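Local atomic coordinates of cellulosome anchoring protein cohesin region (Clostridium thermocellum, PDB entry 4DH2), a protein that binds a type I dockerin through its cohesin module, and so probably helps attach dockerin-bearing proteins in the cellulosome system. Residues Val19-Val24 with Ile134-Ser139; Val24-Lys27 with Thr31-Ile34; Ser57-Val62 with Pro119-Asp124; Leu63-Gly68 with Ser87-Leu92; Val115-Asp120 with Gly156-Glu161. One frame throughout, in Å; residues are numbered along the deposited sequence. Where two conformers were deposited one is given.

Contact 1: residues Val19-Val24 with Ile134-Ser139; sequences VLVEGV and ITFGES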
# COMPACT_ATOMS: atom_id res chain seq x y z
N VAL A 19 9.45 0.74 -8.43
CA VAL A 19 9.13 -0.20 -7.37
C VAL A 19 9.50 -1.60 -7.87
O VAL A 19 9.02 -2.03 -8.92
CB VAL A 19 7.63 -0.15 -7.03
CG1 VAL A 19 7.31 -1.10 -5.92
CG2 VAL A 19 7.23 1.27 -6.65
N LEU A 20 10.33 -2.32 -7.10
CA LEU A 20 10.83 -3.64 -7.52
C LEU A 20 10.57 -4.72 -6.49
O LEU A 20 10.70 -4.48 -5.29
CB LEU A 20 12.34 -3.56 -7.75
CG LEU A 20 12.87 -2.48 -8.69
CD1 LEU A 20 13.17 -1.21 -7.94
CD2 LEU A 20 14.12 -2.97 -9.40
N VAL A 21 10.15 -5.89 -6.96
CA VAL A 21 10.15 -7.07 -6.11
C VAL A 21 11.50 -7.73 -6.33
O VAL A 21 11.82 -8.11 -7.45
CB VAL A 21 9.04 -8.02 -6.49
CG1 VAL A 21 9.12 -9.31 -5.62
CG2 VAL A 21 7.69 -7.37 -6.33
N GLU A 22 12.31 -7.86 -5.28
CA GLU A 22 13.63 -8.44 -5.42
C GLU A 22 13.53 -9.98 -5.41
O GLU A 22 13.13 -10.56 -4.42
CB GLU A 22 14.55 -7.95 -4.33
CG GLU A 22 14.79 -6.44 -4.37
CD GLU A 22 15.36 -5.95 -5.71
OE1 GLU A 22 16.06 -6.74 -6.40
OE2 GLU A 22 15.10 -4.79 -6.08
N GLY A 23 13.95 -10.60 -6.50
CA GLY A 23 13.82 -12.04 -6.65
C GLY A 23 14.54 -12.85 -5.59
O GLY A 23 15.57 -12.45 -5.07
N VAL A 24 13.99 -14.03 -5.28
CA VAL A 24 14.63 -14.94 -4.35
C VAL A 24 14.63 -16.33 -4.97
O VAL A 24 13.75 -16.68 -5.73
CB VAL A 24 13.90 -14.95 -2.99
CG1 VAL A 24 12.46 -15.29 -3.16
CG2 VAL A 24 14.56 -15.93 -2.05
N ILE A 134 5.09 -12.67 -8.23
CA ILE A 134 4.52 -11.72 -7.30
C ILE A 134 4.15 -10.51 -8.14
O ILE A 134 5.02 -9.90 -8.78
CB ILE A 134 5.52 -11.38 -6.21
CG1 ILE A 134 5.69 -12.60 -5.29
CG2 ILE A 134 5.03 -10.19 -5.38
CD1 ILE A 134 6.87 -12.51 -4.43
N THR A 135 2.87 -10.18 -8.17
CA THR A 135 2.37 -9.17 -9.08
C THR A 135 1.88 -7.96 -8.32
O THR A 135 1.84 -7.96 -7.09
CB THR A 135 1.23 -9.68 -9.92
OG1 THR A 135 0.16 -10.07 -9.07
CG2 THR A 135 1.67 -10.91 -10.71
N PHE A 136 1.46 -6.94 -9.05
CA PHE A 136 0.98 -5.72 -8.41
C PHE A 136 -0.44 -5.44 -8.74
O PHE A 136 -0.91 -5.80 -9.81
CB PHE A 136 1.74 -4.53 -8.93
CG PHE A 136 3.12 -4.49 -8.47
CD1 PHE A 136 3.42 -4.02 -7.22
CD2 PHE A 136 4.15 -4.91 -9.29
CE1 PHE A 136 4.71 -3.99 -6.78
CE2 PHE A 136 5.43 -4.88 -8.83
CZ PHE A 136 5.72 -4.42 -7.61
N GLY A 137 -1.10 -4.74 -7.83
CA GLY A 137 -2.36 -4.11 -8.14
C GLY A 137 -2.21 -2.60 -8.25
O GLY A 137 -1.23 -2.04 -8.79
N GLU A 138 -3.20 -1.94 -7.70
CA GLU A 138 -3.18 -0.48 -7.59
C GLU A 138 -1.95 0.04 -6.83
O GLU A 138 -1.39 -0.58 -5.93
CB GLU A 138 -4.47 0.02 -6.94
CG GLU A 138 -4.70 -0.49 -5.52
CD GLU A 138 -3.78 0.16 -4.51
OE1 GLU A 138 -3.35 -0.55 -3.58
OE2 GLU A 138 -3.49 1.37 -4.66
N SER A 139 -1.51 1.21 -7.25
CA SER A 139 -0.33 1.82 -6.75
C SER A 139 -0.57 3.32 -6.89
O SER A 139 -0.81 3.82 -7.99
CB SER A 139 0.86 1.41 -7.61
OG SER A 139 1.98 2.22 -7.37
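Val21 rests its two methyl groups on Ile134 and Phe136, the centre of a buried hydrophobic patch between residues Val19-Val24 and Ile134-Ser139. At its CB, Val21 lies against the alpha carbon of Gly156 of strand 149-161, which has no side chain of its own to stand in the way. From CB, one branch, CG1, stands opposite the backbone N (chi1 176°) and is aimed at the end of Ile134, with Val21 CG1 4.1 Å from Ile134 CD1. The other branch divides its contact between both partners: Val21 CG2 is 4.0 Å from Ile134 CG2 and 3.8 Å from Phe136 CZ. A beta-branched residue suits the place because two short methyl groups can serve two neighbours without a long, flexible chain.

The strands run roughly antiparallel, at 149° between their N-to-C directions, but their axes stay 8.8 Å apart, and strand 149-161 lies between them in the sheet order. They meet through side chains that fill the interior of the cohesin beta sandwich, a jelly-roll fold with a hydrophobic middle. Phe136 reaches across it to both valines. Its ring stands beside the backbone N (chi1 -71°) and runs antiparallel to the Val21 side chain, its far end arriving between the two valines. There Val19 CG1 lies 4.0 Å from Phe136 CE1, approaching the ring obliquely. A long, flat phenylalanine can bridge this depth, and Leu51 and Leu53 of strand 48-54 pack against the same side chain. Val19 is backed in turn by Phe38 and Leu153.

Contact 2: residues Val24-Lys27 with Thr31-Ile34; sequences VKAK and TVEI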
# COMPACT_ATOMS: atom_id res chain seq x y z
N VAL A 24 13.99 -14.03 -5.28
CA VAL A 24 14.63 -14.94 -4.35
C VAL A 24 14.63 -16.33 -4.97
O VAL A 24 13.75 -16.68 -5.73
CB VAL A 24 13.90 -14.95 -2.99
CG1 VAL A 24 12.46 -15.29 -3.16
CG2 VAL A 24 14.56 -15.93 -2.05
N LYS A 25 15.67 -17.10 -4.67
CA LYS A 25 15.75 -18.51 -5.05
C LYS A 25 15.70 -19.30 -3.76
O LYS A 25 16.48 -19.03 -2.83
CB LYS A 25 17.06 -18.82 -5.79
CG LYS A 25 17.36 -17.94 -7.00
CD LYS A 25 18.61 -18.42 -7.75
CE LYS A 25 19.10 -17.40 -8.78
NZ LYS A 25 20.29 -16.64 -8.31
N ALA A 26 14.77 -20.23 -3.68
CA ALA A 26 14.57 -21.00 -2.45
C ALA A 26 14.15 -22.41 -2.79
O ALA A 26 13.98 -22.78 -3.96
CB ALA A 26 13.51 -20.34 -1.58
N LYS A 27 13.97 -23.21 -1.74
CA LYS A 27 13.56 -24.58 -1.91
C LYS A 27 12.17 -24.73 -1.36
O LYS A 27 11.78 -24.01 -0.44
CB LYS A 27 14.53 -25.51 -1.18
CG LYS A 27 15.96 -25.40 -1.67
CD LYS A 27 16.92 -26.23 -0.82
CE LYS A 27 18.36 -26.10 -1.29
NZ LYS A 27 19.34 -26.66 -0.31
N THR A 31 11.23 -21.09 4.61
CA THR A 31 10.73 -19.77 4.97
C THR A 31 11.81 -18.78 4.62
O THR A 31 12.96 -18.92 5.05
CB THR A 31 10.40 -19.67 6.47
OG1 THR A 31 9.42 -20.64 6.81
CG2 THR A 31 9.90 -18.27 6.83
N VAL A 32 11.45 -17.75 3.85
CA VAL A 32 12.43 -16.82 3.33
C VAL A 32 11.87 -15.40 3.41
O VAL A 32 10.67 -15.22 3.64
CB VAL A 32 12.77 -17.14 1.86
CG1 VAL A 32 13.36 -18.54 1.72
CG2 VAL A 32 11.52 -16.99 0.97
N GLU A 33 12.74 -14.41 3.26
CA GLU A 33 12.33 -13.00 3.20
C GLU A 33 12.37 -12.51 1.76
O GLU A 33 13.28 -12.86 1.01
CB GLU A 33 13.25 -12.15 4.05
CG GLU A 33 12.95 -12.29 5.52
CD GLU A 33 13.85 -11.43 6.39
OE1 GLU A 33 14.79 -10.80 5.86
OE2 GLU A 33 13.59 -11.41 7.61
N ILE A 34 11.33 -11.78 1.33
CA ILE A 34 11.33 -11.14 0.01
C ILE A 34 11.38 -9.62 0.22
O ILE A 34 10.43 -9.04 0.74
CB ILE A 34 10.07 -11.52 -0.80
CG1 ILE A 34 9.99 -13.03 -1.03
CG2 ILE A 34 10.07 -10.79 -2.15
CD1 ILE A 34 8.72 -13.44 -1.62
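Val24-Lys27 and Thr31-Ile34 run almost exactly antiparallel, at 172°, yet their axes are 8.2 Å apart, too wide for a ladder of backbone hydrogen bonds, so the end of this beta hairpin is splayed open and apolar side chains fill the gap. Val24 does most of the bridging. Its chi1 of 56° sets CG1 between the backbone N and the carbonyl carbon, and from there Val24 CG1 meets Ile34 CG1 at 4.0 Å, the two side chains crossing at about a right angle. The second methyl makes a looser approach, Val24 CG2 to Val32 CG2 at 4.4 Å. Nearer the turn Ala26 faces Val32, with Ala26 CB 3.8 Å from Val32 CG1; the small alanine fits here because Ile117 also presses on it. Val32 and Ile34, branched at CB, suit extended strands and offer broad apolar flanks.

Each arm finds its backbone partners on its outer side. Val24 and Ala26 bond to Glu159 and Glu161 of strand 149-161, while Val32 and Ile34 bond to Val115 and Leu113 of strand 108-117, leaving the opened hairpin braced between these two strands.

Contact 3: residues Ser57-Val62 with Pro119-Asp124; sequences SKAIEV and PDIFKD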
# COMPACT_ATOMS: atom_id res chain seq x y z
N SER A 57 -1.41 -18.22 -3.50
CA SER A 57 -1.55 -18.87 -2.21
C SER A 57 -1.35 -20.37 -2.33
O SER A 57 -1.21 -21.06 -1.32
CB SER A 57 -2.92 -18.56 -1.60
OG SER A 57 -3.96 -19.17 -2.35
N LYS A 58 -1.30 -20.90 -3.55
CA LYS A 58 -1.05 -22.33 -3.67
C LYS A 58 0.42 -22.64 -3.40
O LYS A 58 0.76 -23.76 -2.98
CB LYS A 58 -1.48 -22.87 -5.03
CG LYS A 58 -2.97 -23.11 -5.12
CD LYS A 58 -3.38 -23.49 -6.53
CE LYS A 58 -4.88 -23.35 -6.73
NZ LYS A 58 -5.66 -24.04 -5.66
N ALA A 59 1.27 -21.65 -3.60
CA ALA A 59 2.70 -21.83 -3.42
C ALA A 59 3.25 -21.06 -2.25
O ALA A 59 4.27 -21.45 -1.68
CB ALA A 59 3.43 -21.43 -4.68
N ILE A 60 2.60 -19.96 -1.88
CA ILE A 60 3.16 -19.06 -0.90
C ILE A 60 2.19 -18.75 0.21
O ILE A 60 1.01 -18.50 -0.02
CB ILE A 60 3.53 -17.73 -1.57
CG1 ILE A 60 4.74 -17.93 -2.49
CG2 ILE A 60 3.85 -16.68 -0.52
CD1 ILE A 60 5.30 -16.61 -3.02
N GLU A 61 2.72 -18.78 1.42
CA GLU A 61 2.03 -18.32 2.61
C GLU A 61 2.76 -17.12 3.22
O GLU A 61 3.95 -17.19 3.54
CB GLU A 61 1.97 -19.47 3.64
CG GLU A 61 1.22 -19.12 4.90
CD GLU A 61 1.17 -20.26 5.90
OE1 GLU A 61 1.77 -21.33 5.64
OE2 GLU A 61 0.51 -20.07 6.95
N VAL A 62 2.05 -16.00 3.38
CA VAL A 62 2.69 -14.84 3.96
C VAL A 62 2.52 -14.91 5.46
O VAL A 62 1.40 -14.97 5.97
CB VAL A 62 2.13 -13.52 3.39
CG1 VAL A 62 2.88 -12.32 4.02
CG2 VAL A 62 2.26 -13.51 1.89
N PRO A 119 5.61 -26.83 1.03
CA PRO A 119 6.49 -27.97 0.74
C PRO A 119 5.90 -28.91 -0.30
O PRO A 119 6.65 -29.71 -0.85
CB PRO A 119 6.62 -28.68 2.10
CG PRO A 119 5.40 -28.27 2.88
CD PRO A 119 5.07 -26.86 2.40
N ASP A 120 4.60 -28.79 -0.58
CA ASP A 120 3.90 -29.73 -1.46
C ASP A 120 3.65 -29.16 -2.84
O ASP A 120 2.74 -29.62 -3.54
CB ASP A 120 2.56 -30.12 -0.84
CG ASP A 120 1.57 -28.97 -0.82
OD1 ASP A 120 2.00 -27.79 -0.71
OD2 ASP A 120 0.35 -29.23 -0.93
N ILE A 121 4.44 -28.18 -3.24
CA ILE A 121 4.20 -27.50 -4.50
C ILE A 121 4.50 -28.40 -5.71
O ILE A 121 3.95 -28.21 -6.79
CB ILE A 121 4.99 -26.16 -4.58
CG1 ILE A 121 4.46 -25.29 -5.71
CG2 ILE A 121 6.47 -26.42 -4.80
CD1 ILE A 121 2.99 -24.94 -5.57
N PHE A 122 5.36 -29.40 -5.54
CA PHE A 122 5.71 -30.27 -6.66
C PHE A 122 4.86 -31.53 -6.73
O PHE A 122 5.12 -32.41 -7.55
CB PHE A 122 7.20 -30.61 -6.63
CG PHE A 122 8.09 -29.44 -6.94
CD1 PHE A 122 8.46 -29.16 -8.24
CD2 PHE A 122 8.51 -28.59 -5.93
CE1 PHE A 122 9.28 -28.07 -8.54
CE2 PHE A 122 9.31 -27.50 -6.21
CZ PHE A 122 9.71 -27.24 -7.52
N LYS A 123 3.84 -31.60 -5.89
CA LYS A 123 2.92 -32.73 -5.89
C LYS A 123 2.32 -32.88 -7.28
O LYS A 123 1.85 -31.91 -7.86
CB LYS A 123 1.79 -32.51 -4.90
CG LYS A 123 0.78 -31.47 -5.37
CD LYS A 123 -0.23 -31.11 -4.30
CE LYS A 123 -0.94 -29.80 -4.63
NZ LYS A 123 -1.99 -29.45 -3.63
N ASP A 124 2.33 -34.10 -7.80
CA ASP A 124 1.67 -34.36 -9.06
C ASP A 124 2.41 -33.65 -10.20
O ASP A 124 1.86 -33.45 -11.28
CB ASP A 124 0.22 -33.87 -8.99
CG ASP A 124 -0.72 -34.71 -9.81
OD1 ASP A 124 -0.87 -35.91 -9.49
OD2 ASP A 124 -1.32 -34.18 -10.77
O HOH W 1 -0.50 -25.98 -1.97
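Ile121 and Ala59 make the apolar part of this contact, where the loop Pro119-Asp124 leans on the residues just before strand 60-67. The tip of the isoleucine does the touching: Ile121 CD1 is 3.6 Å from Ala59 CB, with the carbon behind it, Ile121 CG1, 4.1 Å from the same methyl. A chi1 of -165° turns CG1 away from the backbone N and carries the longer branch out from the turn to the alanine. Ala59 suits its place because a single methyl lets this tip settle almost against the backbone. The end methyl also lies 3.6 Å from Lys58 O, a plain van der Waals contact with the carbonyl oxygen.

The polar part runs through water. One water molecule donates to Lys58 O at 2.7 Å and, more weakly, to Asp120 OD1 at 3.3 Å, linking the Lys58 carbonyl to the Asp120 carboxylate. Within the loop, Asp120 to Lys123 form a type I beta turn, closed by the bond from Lys123 N to Asp120 O. The same two residues face each other through their charges, but Lys123 NZ and Asp120 OD2 are 3.6 Å apart and the lysine is poorly ordered, so this ion pair is weak. Charged residues suit a turn largely open to solvent.

Strand 108-117 leads into this loop, and Lys118 just beyond its end bonds through its backbone to Ala59, continuing the pairing of strands 108-117 and 60-67. Strand 129-142 also borders the contact: Ser132 packs on Ala59, Lys130 on Ile121 and Phe122, while Phe122 turns inward to Ile160 of strand 149-161.

Contact 4: residues Leu63-Gly68 with Ser87-Leu92; sequences LKVEPG and SEIVFL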
# COMPACT_ATOMS: atom_id res chain seq x y z
N LEU A 63 3.64 -14.90 6.16
CA LEU A 63 3.62 -15.04 7.61
C LEU A 63 3.84 -13.72 8.34
O LEU A 63 3.47 -13.57 9.51
CB LEU A 63 4.72 -16.00 8.04
CG LEU A 63 4.61 -17.40 7.42
CD1 LEU A 63 5.68 -18.34 7.99
CD2 LEU A 63 3.22 -18.00 7.61
N LYS A 64 4.49 -12.77 7.67
CA LYS A 64 4.83 -11.48 8.29
C LYS A 64 5.10 -10.44 7.22
O LYS A 64 5.63 -10.76 6.14
CB LYS A 64 6.10 -11.64 9.13
CG LYS A 64 6.40 -10.54 10.11
CD LYS A 64 7.66 -10.85 10.91
CE LYS A 64 7.96 -9.75 11.91
NZ LYS A 64 9.14 -10.07 12.76
N VAL A 65 4.75 -9.20 7.53
CA VAL A 65 5.15 -8.07 6.72
C VAL A 65 5.78 -7.04 7.63
O VAL A 65 5.20 -6.69 8.66
CB VAL A 65 3.93 -7.46 6.04
CG1 VAL A 65 4.37 -6.35 5.10
CG2 VAL A 65 3.13 -8.54 5.32
N GLU A 66 6.96 -6.55 7.26
CA GLU A 66 7.70 -5.58 8.07
C GLU A 66 8.10 -4.36 7.24
O GLU A 66 8.46 -4.51 6.08
CB GLU A 66 9.00 -6.21 8.57
CG GLU A 66 8.83 -7.39 9.51
CD GLU A 66 10.11 -8.19 9.64
OE1 GLU A 66 10.68 -8.60 8.61
OE2 GLU A 66 10.54 -8.41 10.79
N PRO A 67 8.08 -3.16 7.86
CA PRO A 67 8.58 -2.00 7.11
C PRO A 67 10.07 -2.12 6.88
O PRO A 67 10.80 -2.73 7.67
CB PRO A 67 8.26 -0.82 8.03
CG PRO A 67 8.29 -1.44 9.42
CD PRO A 67 7.73 -2.82 9.25
N GLY A 68 10.52 -1.55 5.77
CA GLY A 68 11.92 -1.49 5.42
C GLY A 68 12.59 -0.29 6.05
O GLY A 68 11.92 0.57 6.64
N SER A 87 -5.49 -13.16 -1.62
CA SER A 87 -4.04 -13.33 -1.67
C SER A 87 -3.39 -12.03 -2.05
O SER A 87 -2.58 -11.97 -2.97
CB SER A 87 -3.66 -14.40 -2.69
OG SER A 87 -4.32 -15.61 -2.36
N GLU A 88 -3.75 -10.98 -1.31
CA GLU A 88 -3.30 -9.64 -1.59
C GLU A 88 -2.66 -9.04 -0.35
O GLU A 88 -3.16 -9.20 0.77
CB GLU A 88 -4.50 -8.77 -2.02
CG GLU A 88 -4.10 -7.38 -2.51
CD GLU A 88 -5.27 -6.38 -2.62
OE1 GLU A 88 -6.28 -6.52 -1.89
OE2 GLU A 88 -5.16 -5.43 -3.42
N ILE A 89 -1.53 -8.37 -0.53
CA ILE A 89 -0.91 -7.64 0.55
C ILE A 89 -0.98 -6.16 0.21
O ILE A 89 -0.50 -5.71 -0.85
CB ILE A 89 0.55 -7.99 0.72
CG1 ILE A 89 0.76 -9.51 0.76
CG2 ILE A 89 1.09 -7.31 1.97
CD1 ILE A 89 2.20 -9.87 0.78
N VAL A 90 -1.61 -5.40 1.10
CA VAL A 90 -1.82 -3.97 0.87
C VAL A 90 -0.96 -3.19 1.86
O VAL A 90 -0.90 -3.51 3.05
CB VAL A 90 -3.30 -3.59 1.03
CG1 VAL A 90 -3.54 -2.18 0.53
CG2 VAL A 90 -4.18 -4.56 0.26
N PHE A 91 -0.28 -2.17 1.34
CA PHE A 91 0.56 -1.31 2.16
C PHE A 91 -0.01 0.10 2.14
O PHE A 91 -0.51 0.56 1.12
CB PHE A 91 1.97 -1.22 1.58
CG PHE A 91 2.67 -2.53 1.50
CD1 PHE A 91 3.46 -2.96 2.55
CD2 PHE A 91 2.56 -3.33 0.38
CE1 PHE A 91 4.13 -4.18 2.48
CE2 PHE A 91 3.23 -4.54 0.32
CZ PHE A 91 4.02 -4.94 1.38
N LEU A 92 0.08 0.78 3.28
CA LEU A 92 -0.25 2.19 3.36
C LEU A 92 0.82 2.90 4.18
O LEU A 92 1.09 2.55 5.35
CB LEU A 92 -1.61 2.37 3.98
CG LEU A 92 -2.03 3.84 4.09
CD1 LEU A 92 -2.30 4.45 2.70
CD2 LEU A 92 -3.27 3.92 4.96
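The ring of Phe91 meets Val65 at close range, with Phe91 CE1 3.4 Å from Val65 CG1 and the methyl coming in obliquely, while the other methyl of the valine goes to Ile89. The rotamer of Val65 decides this division: at a chi1 of -176°, CG1 is trans to the backbone N and is directed at the phenylalanine, whereas CG2 lies beside that N and turns to the isoleucine. Phe91 starts out from its strand across the line to Val65 rather than at it; its chi1 of -60° swings the ring beside its own N, and this brings CE1 and CZ up to the valine. Ile89 uses its shorter branch, and Val65 CG2 meets Ile89 CG2 at 4.1 Å as the two side chains interleave from facing strands. Phe110 packs edge-to-face with Phe91, and Tyr80 also packs on Val65.

Branched and aromatic residues suit this interior, where strands 60-67 and 88-94 belong to facing layers. The outward side chains of strand 88-94 serve recognition instead: Glu88 bonds to His66 of the dockerin chain, and Val90 and Leu92 pack on that chain's leucines. Such a core beneath a dockerin-binding face is characteristic of the cohesin jelly-roll sandwich.

Contact 5: residues Val115-Asp120 with Gly156-Glu161; sequences VRIKPD and GKVEIE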
# COMPACT_ATOMS: atom_id res chain seq x y z
N VAL A 115 7.80 -15.17 3.96
CA VAL A 115 6.87 -16.12 3.42
C VAL A 115 7.37 -17.54 3.55
O VAL A 115 8.57 -17.80 3.60
CB VAL A 115 6.60 -15.85 1.94
CG1 VAL A 115 6.26 -14.37 1.74
CG2 VAL A 115 7.80 -16.29 1.06
N ARG A 116 6.42 -18.47 3.58
CA ARG A 116 6.77 -19.88 3.56
C ARG A 116 6.43 -20.42 2.21
O ARG A 116 5.33 -20.20 1.73
CB ARG A 116 5.97 -20.67 4.60
CG ARG A 116 6.20 -22.18 4.48
CD ARG A 116 5.22 -22.97 5.32
NE ARG A 116 5.62 -23.01 6.72
CZ ARG A 116 4.82 -22.74 7.75
NH1 ARG A 116 3.55 -22.42 7.55
NH2 ARG A 116 5.30 -22.80 8.98
N ILE A 117 7.37 -21.12 1.60
CA ILE A 117 7.10 -21.78 0.34
C ILE A 117 6.52 -23.16 0.62
O ILE A 117 7.13 -23.98 1.32
CB ILE A 117 8.38 -21.90 -0.50
CG1 ILE A 117 9.02 -20.52 -0.66
CG2 ILE A 117 8.07 -22.58 -1.85
CD1 ILE A 117 10.33 -20.54 -1.37
N LYS A 118 5.33 -23.44 0.09
CA LYS A 118 4.64 -24.66 0.50
C LYS A 118 5.41 -25.90 0.08
O LYS A 118 5.85 -26.02 -1.04
CB LYS A 118 3.19 -24.67 0.01
CG LYS A 118 2.38 -23.53 0.62
CD LYS A 118 0.89 -23.73 0.52
CE LYS A 118 0.16 -22.54 1.13
NZ LYS A 118 -1.31 -22.66 1.01
N PRO A 119 5.61 -26.83 1.03
CA PRO A 119 6.49 -27.97 0.74
C PRO A 119 5.90 -28.91 -0.30
O PRO A 119 6.65 -29.71 -0.85
CB PRO A 119 6.62 -28.68 2.10
CG PRO A 119 5.40 -28.27 2.88
CD PRO A 119 5.07 -26.86 2.40
N ASP A 120 4.60 -28.79 -0.58
CA ASP A 120 3.90 -29.73 -1.46
C ASP A 120 3.65 -29.16 -2.84
O ASP A 120 2.74 -29.62 -3.54
CB ASP A 120 2.56 -30.12 -0.84
CG ASP A 120 1.57 -28.97 -0.82
OD1 ASP A 120 2.00 -27.79 -0.71
OD2 ASP A 120 0.35 -29.23 -0.93
N GLY A 156 8.11 -9.54 -9.73
CA GLY A 156 9.23 -10.36 -9.28
C GLY A 156 8.83 -11.81 -9.26
O GLY A 156 7.66 -12.15 -9.44
N LYS A 157 9.80 -12.69 -9.04
CA LYS A 157 9.51 -14.12 -9.03
C LYS A 157 10.28 -14.76 -7.91
O LYS A 157 11.36 -14.28 -7.53
CB LYS A 157 9.97 -14.79 -10.34
CG LYS A 157 11.34 -14.27 -10.78
CD LYS A 157 12.08 -15.21 -11.71
CE LYS A 157 13.41 -14.59 -12.11
NZ LYS A 157 14.07 -15.32 -13.21
N VAL A 158 9.70 -15.82 -7.37
CA VAL A 158 10.39 -16.72 -6.48
C VAL A 158 10.68 -17.96 -7.30
O VAL A 158 9.77 -18.58 -7.85
CB VAL A 158 9.53 -17.12 -5.28
CG1 VAL A 158 10.32 -18.06 -4.35
CG2 VAL A 158 9.05 -15.88 -4.52
N GLU A 159 11.96 -18.29 -7.39
CA GLU A 159 12.39 -19.51 -8.04
C GLU A 159 12.44 -20.57 -6.97
O GLU A 159 13.03 -20.36 -5.92
CB GLU A 159 13.78 -19.33 -8.65
CG GLU A 159 14.34 -20.65 -9.19
CD GLU A 159 15.59 -20.46 -10.01
OE1 GLU A 159 15.81 -19.34 -10.52
OE2 GLU A 159 16.36 -21.44 -10.15
N ILE A 160 11.77 -21.69 -7.22
CA ILE A 160 11.60 -22.72 -6.21
C ILE A 160 12.16 -24.05 -6.69
O ILE A 160 11.75 -24.58 -7.74
CB ILE A 160 10.12 -22.92 -5.92
CG1 ILE A 160 9.46 -21.59 -5.59
CG2 ILE A 160 9.93 -23.89 -4.78
CD1 ILE A 160 7.93 -21.69 -5.62
N GLU A 161 13.10 -24.60 -5.93
CA GLU A 161 13.68 -25.92 -6.27
C GLU A 161 13.03 -27.01 -5.44
O GLU A 161 12.75 -26.83 -4.27
CB GLU A 161 15.20 -25.93 -6.07
CG GLU A 161 16.00 -25.37 -7.23
CD GLU A 161 15.94 -23.85 -7.33
OE1 GLU A 161 15.63 -23.19 -6.32
OE2 GLU A 161 16.21 -23.32 -8.43
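Ile117 is directed at Val158 and Ile160 and interdigitates with both, the side chains coming from facing sides like the fingers of two hands. Its two branches part at CB. The short one, CG2, goes to Ile160, where Ile117 CG2 lies 3.7 Å from Ile160 CG2. The same methyl is also 3.9 Å from Ile160 CD1, and is thus held against both branches of the second isoleucine. The long branch of Ile117 lies beside its backbone N (chi1 -54°), extends fully (chi2 175°), and reaches Val158, with Ile117 CD1 3.9 Å from Val158 CG1.

In the jelly-roll sandwich of the cohesin domain, strands 108-117 and 149-161 are not neighbours: strands 31-39 and 15-27 come between them in the sheet. The sheet is strongly curled, and the hairpin of those two strands gapes at this end, which brings Ile117 to strand 149-161 from across the opening. Isoleucine fits the span, since its unequal branches touch two residues of the opposing strand that are separated by one, Glu159, whose own side chain points away from Ile117. Val158, shorter and broad, receives the long tip, and its flanks are shared with Val24, Ile34, Ile60 and Ile134 in the buried middle.

All five contacts lie in one cohesin domain. Contacts 2 and 5 are close, their centres about 6 Å apart, and contact 3 lies about 7 Å from contact 5, centre to centre, so these three form one cluster at the end of the sandwich away from its centre. Contacts 1 and 4, about 12 Å apart between centres, fill the middle. Along the chain, contacts 3 and 4 are nested inside the loop closed by contact 1, while contacts 1 and 5 alternate their segments. Contacts 1 and 2 share Val24; contacts 3 and 4 share strand 60-67. Contact 4 directly underlies part of the dockerin-binding face.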